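Long-range contacts in putative HpcE protein (Mycolicibacterium smegmatis, PDB 6V77), which belongs to the fumarylacetoacetate hydrolase family and binds a zinc ion through a cluster of three acidic side chains: residues S117-V122 / S243-G248; E121-V126 / G150-E155; G146-Q151 / S177-E182. All coordinates share one frame; numbering follows the deposited sequence.

Contacts 2 and 3 pair strands of one mixed beta sheet in the fumarylacetoacetate hydrolase C-terminal family region, and contact 1 ties a loop to the end of one of them. Strands 118-128, 144-155 and 177-185 follow one another in the chain; loop 243-248 comes after all three, 121 residues beyond segment 117-122. Contacts 1 and 2 share Glu121 and Val122 of strand 118-128, their centres about 10 Å apart. Contacts 2 and 3 share Gly150 and Gln151 of strand 144-155, the middle one of three antiparallel neighbours, with centres about 8 Å apart. Contact 2 holds all three protein ligands of the zinc ion, and the other two contacts flank it.

Contact 1: residues S117-V122 / S243-G248; sequences SVDWEV and SGVGMG. With ZN (zinc ion), chain L.
Asp119 reaches from the strand end to the backbone of Gly246 and Met247, taking two consecutive N-H groups with one carboxylate. Its CB points at the loop 243-248, and with chi1 at -157° CG swings away from the backbone N, so both oxygens arrive at the start of the 3-10 segment 246-248. Asp119 OD1 accepts from Gly246 N at 2.7 Å through its syn lone pair. Asp119 OD2 takes Met247 N at 2.9 Å, met from above the carboxylate plane, and also touches CB of Val245 and CG of Met247. A salt bridge to Arg156 engages OD2 as well, which would help balance the buried charge.

Trp120 lies beside this grip. Gly246 N and Asp119 OD1 sit over the same indole face, both displaced to the border of the ring, with Gly246 N 3.3 Å above its plane. At the ring edge Trp120 NE1 donates to Gly244 O at 3.1 Å, a bent bond with an N-H...O angle of 137°. Gly246 lets CZ2 and CH2 come close to its backbone. Val245 CG1 packs against Trp120 O. It also lies 4.0 Å from Glu121 CG; OE1 of this glutamate binds zinc and OE2 pairs with Arg156. A carboxylate holding successive backbone N-H groups thus fastens this loop beside the acidic zinc site of the family.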
# COMPACT_ATOMS: atom_id res chain seq x y z
N SER B 117 21.76 -8.22 -2.20
CA SER B 117 22.43 -7.73 -1.00
C SER B 117 21.36 -7.44 0.04
O SER B 117 20.79 -6.34 0.06
CB SER B 117 23.26 -6.48 -1.32
OG SER B 117 24.28 -6.77 -2.26
N VAL B 118 21.05 -8.43 0.88
CA VAL B 118 19.93 -8.30 1.81
C VAL B 118 20.43 -7.73 3.13
O VAL B 118 21.36 -8.27 3.75
CB VAL B 118 19.21 -9.64 2.00
CG1 VAL B 118 18.07 -9.48 2.95
CG2 VAL B 118 18.70 -10.17 0.64
N ASP B 119 19.79 -6.66 3.58
CA ASP B 119 20.27 -5.85 4.68
C ASP B 119 19.20 -5.80 5.76
O ASP B 119 18.01 -5.93 5.47
CB ASP B 119 20.59 -4.46 4.17
CG ASP B 119 21.57 -3.72 5.03
OD1 ASP B 119 21.96 -4.22 6.11
OD2 ASP B 119 21.97 -2.62 4.60
N TRP B 120 19.64 -5.61 7.01
CA TRP B 120 18.78 -5.58 8.19
C TRP B 120 18.50 -4.14 8.61
O TRP B 120 19.33 -3.25 8.41
CB TRP B 120 19.45 -6.32 9.35
CG TRP B 120 20.83 -5.77 9.66
CD1 TRP B 120 21.13 -4.74 10.52
CD2 TRP B 120 22.08 -6.19 9.09
NE1 TRP B 120 22.49 -4.52 10.52
CE2 TRP B 120 23.09 -5.39 9.65
CE3 TRP B 120 22.44 -7.18 8.17
CZ2 TRP B 120 24.43 -5.54 9.33
CZ3 TRP B 120 23.78 -7.33 7.84
CH2 TRP B 120 24.76 -6.51 8.42
N GLU B 121 17.33 -3.92 9.24
CA GLU B 121 16.92 -2.60 9.74
C GLU B 121 15.91 -2.81 10.87
O GLU B 121 14.72 -2.96 10.59
CB GLU B 121 16.31 -1.74 8.62
CG GLU B 121 17.22 -1.41 7.41
CD GLU B 121 16.72 -0.23 6.57
OE1 GLU B 121 15.54 0.15 6.73
OE2 GLU B 121 17.49 0.34 5.79
N VAL B 122 16.35 -2.79 12.13
CA VAL B 122 15.38 -2.85 13.23
C VAL B 122 14.57 -1.56 13.26
O VAL B 122 15.12 -0.47 13.07
CB VAL B 122 16.05 -3.09 14.60
CG1 VAL B 122 17.11 -2.03 14.92
CG2 VAL B 122 15.00 -3.10 15.73
N SER B 243 21.47 3.57 12.95
CA SER B 243 22.69 3.23 12.21
C SER B 243 23.10 1.78 12.48
O SER B 243 22.56 1.09 13.35
CB SER B 243 23.82 4.18 12.58
OG SER B 243 24.27 3.91 13.90
N GLY B 244 24.09 1.33 11.71
CA GLY B 244 24.58 -0.03 11.82
C GLY B 244 24.12 -0.96 10.71
O GLY B 244 24.47 -2.15 10.74
N VAL B 245 23.37 -0.46 9.72
CA VAL B 245 22.96 -1.37 8.66
C VAL B 245 24.19 -1.84 7.88
O VAL B 245 25.26 -1.21 7.89
CB VAL B 245 21.91 -0.73 7.72
CG1 VAL B 245 20.79 -0.11 8.54
CG2 VAL B 245 22.55 0.27 6.76
N GLY B 246 24.04 -2.98 7.20
CA GLY B 246 25.17 -3.57 6.51
C GLY B 246 25.71 -2.73 5.37
O GLY B 246 26.92 -2.71 5.12
N MET B 247 24.83 -2.01 4.66
CA MET B 247 25.34 -1.23 3.54
C MET B 247 26.17 -0.03 4.00
O MET B 247 26.86 0.58 3.18
CB MET B 247 24.19 -0.76 2.63
CG MET B 247 23.34 0.30 3.25
SD MET B 247 22.30 1.06 1.98
CE MET B 247 21.27 2.16 2.98
N GLY B 248 26.13 0.31 5.29
CA GLY B 248 26.91 1.39 5.85
C GLY B 248 28.26 0.99 6.41
O GLY B 248 29.05 1.86 6.81
ZN ZN L . 13.64 1.33 6.90
O HOH W 1 11.67 2.18 7.00

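Contact 2: residues E121-V126 / G150-E155; sequences EVELVV and GQDLSE. With ZN (zinc ion), chain L.
Glu121 O is approached by two groups of the opposite segment: Asp152 N donates to it at 2.9 Å, nearly straight at 168°, and Gln151 CA makes a CA-H...O contact at 3.4 Å. The N-H of Glu121 goes to the side chain of Gln151, whose OE1 accepts from Glu121 N at 2.8 Å. Gln151 can reach back because its chain bends at chi2 (-71°), which folds the amide against the neighbouring backbone; its NE2 bonds Thr263. Further along, Glu123 and Gly150 form an antiparallel hydrogen-bonded pair, and Val122 and Gln151 a non-hydrogen-bonded one. Without a side chain, Gly150 admits CG2 of Val125 to 3.6 Å from its CA.

Three carboxylates converge on the zinc ion, each through one oxygen: Glu121 OE1 and Glu123 OE2 at 2.2 Å, and Asp152 OD2 at a longer 2.4 Å. The side chains of Glu121 and Asp152 run side by side in the same direction, their carboxylate planes turned almost perpendicular, and the metal brings their two liganding oxygens together. Glu123 comes in obliquely, with OE2 also against Asp152 CB. Water 1 is a fourth ligand and donates a weak hydrogen bond to Glu123 OE1. A second shell steadies the site: Gly240 N bonds Glu123 OE1, Lys99 pairs with Asp152 OD1, and Lys171 bonds both Asp152 OD2 and Ser154 OG.

Strand 118-128 lies between 144-155 and 236-238 in the sheet, while strand 260-265 packs against Val122, Leu124 and Gln151, and Glu155 caps the start of helix 156-160.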
# COMPACT_ATOMS: atom_id res chain seq x y z
N GLU B 121 17.33 -3.92 9.24
CA GLU B 121 16.92 -2.60 9.74
C GLU B 121 15.91 -2.81 10.87
O GLU B 121 14.72 -2.96 10.59
CB GLU B 121 16.31 -1.74 8.62
CG GLU B 121 17.22 -1.41 7.41
CD GLU B 121 16.72 -0.23 6.57
OE1 GLU B 121 15.54 0.15 6.73
OE2 GLU B 121 17.49 0.34 5.79
N VAL B 122 16.35 -2.79 12.13
CA VAL B 122 15.38 -2.85 13.23
C VAL B 122 14.57 -1.56 13.26
O VAL B 122 15.12 -0.47 13.07
CB VAL B 122 16.05 -3.09 14.60
CG1 VAL B 122 17.11 -2.03 14.92
CG2 VAL B 122 15.00 -3.10 15.73
N GLU B 123 13.25 -1.68 13.47
CA GLU B 123 12.43 -0.47 13.53
C GLU B 123 11.33 -0.61 14.57
O GLU B 123 10.81 -1.70 14.81
CB GLU B 123 11.78 -0.15 12.18
CG GLU B 123 12.77 -0.16 11.03
CD GLU B 123 12.35 0.69 9.86
OE1 GLU B 123 11.24 1.25 9.86
OE2 GLU B 123 13.18 0.81 8.95
N LEU B 124 10.98 0.53 15.17
CA LEU B 124 9.74 0.62 15.93
C LEU B 124 8.58 0.67 14.95
O LEU B 124 8.60 1.46 13.99
CB LEU B 124 9.73 1.88 16.81
CG LEU B 124 8.42 2.13 17.56
CD1 LEU B 124 8.23 1.09 18.63
CD2 LEU B 124 8.44 3.52 18.18
N VAL B 125 7.60 -0.20 15.16
CA VAL B 125 6.39 -0.25 14.34
C VAL B 125 5.24 0.34 15.15
O VAL B 125 5.09 0.01 16.34
CB VAL B 125 6.07 -1.69 13.89
CG1 VAL B 125 4.76 -1.74 13.12
CG2 VAL B 125 7.19 -2.21 13.01
N VAL B 126 4.45 1.20 14.52
CA VAL B 126 3.31 1.88 15.11
C VAL B 126 2.06 1.40 14.39
O VAL B 126 2.04 1.33 13.15
CB VAL B 126 3.45 3.41 15.01
CG1 VAL B 126 2.14 4.12 15.48
CG2 VAL B 126 4.66 3.88 15.84
N GLY B 150 9.65 -4.45 14.46
CA GLY B 150 9.67 -4.79 13.05
C GLY B 150 11.09 -4.84 12.50
O GLY B 150 12.04 -4.33 13.10
N GLN B 151 11.20 -5.49 11.34
CA GLN B 151 12.39 -5.45 10.50
C GLN B 151 11.98 -4.86 9.17
O GLN B 151 10.96 -5.26 8.61
CB GLN B 151 12.97 -6.84 10.27
CG GLN B 151 14.04 -7.25 11.28
CD GLN B 151 15.35 -6.50 11.09
OE1 GLN B 151 15.69 -6.07 9.98
NE2 GLN B 151 16.11 -6.35 12.18
N ASP B 152 12.75 -3.89 8.67
CA ASP B 152 12.58 -3.46 7.28
C ASP B 152 13.71 -4.09 6.46
O ASP B 152 14.70 -3.45 6.12
CB ASP B 152 12.58 -1.94 7.16
CG ASP B 152 12.42 -1.46 5.74
OD1 ASP B 152 12.06 -2.29 4.86
OD2 ASP B 152 12.62 -0.27 5.47
N LEU B 153 13.55 -5.38 6.16
CA LEU B 153 14.57 -6.07 5.38
C LEU B 153 14.58 -5.49 3.97
O LEU B 153 13.53 -5.19 3.41
CB LEU B 153 14.29 -7.58 5.34
CG LEU B 153 14.34 -8.21 6.73
CD1 LEU B 153 13.80 -9.63 6.71
CD2 LEU B 153 15.80 -8.23 7.19
N SER B 154 15.78 -5.33 3.41
CA SER B 154 15.96 -4.52 2.21
C SER B 154 16.95 -5.19 1.28
O SER B 154 18.11 -5.40 1.67
CB SER B 154 16.47 -3.12 2.59
OG SER B 154 15.64 -2.51 3.59
N GLU B 155 16.54 -5.47 0.05
CA GLU B 155 17.48 -5.95 -0.96
C GLU B 155 18.10 -4.71 -1.62
O GLU B 155 17.48 -4.07 -2.47
CB GLU B 155 16.77 -6.87 -1.96
CG GLU B 155 17.73 -7.73 -2.75
CD GLU B 155 18.52 -6.90 -3.72
OE1 GLU B 155 17.91 -6.43 -4.71
OE2 GLU B 155 19.71 -6.66 -3.46
ZN ZN L . 13.64 1.33 6.90
O HOH W 1 11.67 2.18 7.00

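Contact 3: residues G146-Q151 / S177-E182; sequences GVSVGQ and SPIGPE
Val149 and Gly180 meet through a backbone hydrogen bond, Gly180 N to Val149 O at 2.9 Å. A second, longer one, Gln151 N to Pro178 O at 3.3 Å, joins the two chains on the far side of the Gly150-Ile179 non-hydrogen-bonded pair. The strands run antiparallel at 147°, and the same carbonyls also receive CA-H...O contacts: Ile179 CA lies 3.2 Å from Val149 O, and Gly150 CA 3.3 Å from Pro178 O. Each of these two oxygens therefore faces one N-H and one CA-H.

A side-chain hydrogen bond takes over where segment 177-182 turns its corner at Pro181, which follows a cis peptide bond. Ser148 OG, carried toward that segment by a chi1 of -166°, donates to Glu182 O at 2.7 Å from above the carbonyl plane. It passes close to Gly180 CA on the way. The carboxylate of Glu182 itself leads elsewhere, to salt bridges with Arg58 and Arg2.

Two contacts are apolar. The ring of Pro178 lies alongside the root of Gln151, with Pro178 CG 3.6 Å from Gln151 CB. Ile179 CG2 meets Ser148 CB at 3.8 Å, and Ile179 also reaches Val125 and Pro65. Val149 differs, its CB lying close against the carbonyl oxygen of Gly180, while its side chain continues onto Ile265 and Phe271.

Across this contact segment 177-182 gives one N-H, that of Gly180, and otherwise accepts through Pro178 O and Glu182 O; Pro178 and Pro181 have no N-H to offer, and the serine hydroxyl supplies the link across the corner.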
# COMPACT_ATOMS: atom_id res chain seq x y z
N GLY B 146 -1.05 0.80 19.44
CA GLY B 146 0.10 0.31 20.17
C GLY B 146 1.30 0.23 19.25
O GLY B 146 1.24 0.65 18.10
N VAL B 147 2.39 -0.33 19.78
CA VAL B 147 3.64 -0.42 19.04
C VAL B 147 4.08 -1.87 19.01
O VAL B 147 3.63 -2.69 19.80
CB VAL B 147 4.76 0.45 19.67
CG1 VAL B 147 4.35 1.92 19.66
CG2 VAL B 147 5.10 -0.03 21.11
N SER B 148 4.97 -2.18 18.07
CA SER B 148 5.52 -3.53 18.02
C SER B 148 6.94 -3.45 17.46
O SER B 148 7.45 -2.37 17.14
CB SER B 148 4.60 -4.46 17.21
OG SER B 148 4.97 -5.83 17.45
N VAL B 149 7.57 -4.62 17.32
CA VAL B 149 8.92 -4.71 16.77
C VAL B 149 8.81 -5.06 15.30
O VAL B 149 7.98 -5.89 14.91
CB VAL B 149 9.75 -5.78 17.50
CG1 VAL B 149 11.22 -5.74 17.03
CG2 VAL B 149 9.66 -5.66 19.05
N GLY B 150 9.65 -4.45 14.46
CA GLY B 150 9.67 -4.79 13.05
C GLY B 150 11.09 -4.84 12.50
O GLY B 150 12.04 -4.33 13.10
N GLN B 151 11.20 -5.49 11.34
CA GLN B 151 12.39 -5.45 10.50
C GLN B 151 11.98 -4.86 9.17
O GLN B 151 10.96 -5.26 8.61
CB GLN B 151 12.97 -6.84 10.27
CG GLN B 151 14.04 -7.25 11.28
CD GLN B 151 15.35 -6.50 11.09
OE1 GLN B 151 15.69 -6.07 9.98
NE2 GLN B 151 16.11 -6.35 12.18
N SER B 177 8.82 -8.00 5.79
CA SER B 177 8.19 -7.08 6.74
C SER B 177 7.62 -7.83 7.94
O SER B 177 6.41 -7.80 8.20
CB SER B 177 7.09 -6.27 6.05
OG SER B 177 7.59 -5.78 4.82
N PRO B 178 8.47 -8.50 8.72
CA PRO B 178 7.96 -9.15 9.94
C PRO B 178 7.65 -8.11 11.01
O PRO B 178 8.39 -7.14 11.20
CB PRO B 178 9.12 -10.06 10.37
CG PRO B 178 10.35 -9.29 9.94
CD PRO B 178 9.94 -8.64 8.60
N ILE B 179 6.54 -8.33 11.71
CA ILE B 179 6.09 -7.47 12.80
C ILE B 179 5.66 -8.37 13.94
O ILE B 179 4.92 -9.34 13.71
CB ILE B 179 4.91 -6.56 12.38
CG1 ILE B 179 5.23 -5.78 11.10
CG2 ILE B 179 4.52 -5.62 13.55
CD1 ILE B 179 4.00 -5.06 10.51
N GLY B 180 6.08 -8.05 15.16
CA GLY B 180 5.67 -8.82 16.31
C GLY B 180 6.73 -8.89 17.38
O GLY B 180 7.71 -8.15 17.35
N PRO B 181 6.55 -9.80 18.36
CA PRO B 181 5.46 -10.77 18.44
C PRO B 181 4.13 -10.20 18.92
O PRO B 181 3.08 -10.77 18.62
CB PRO B 181 5.98 -11.80 19.44
CG PRO B 181 6.86 -10.99 20.35
CD PRO B 181 7.56 -10.02 19.42
N GLU B 182 4.17 -9.09 19.67
CA GLU B 182 2.98 -8.58 20.34
C GLU B 182 2.79 -7.11 20.04
O GLU B 182 3.75 -6.38 19.79
CB GLU B 182 3.08 -8.76 21.86
CG GLU B 182 3.06 -10.20 22.24
CD GLU B 182 3.34 -10.47 23.70
OE1 GLU B 182 3.78 -9.56 24.45
OE2 GLU B 182 3.14 -11.63 24.10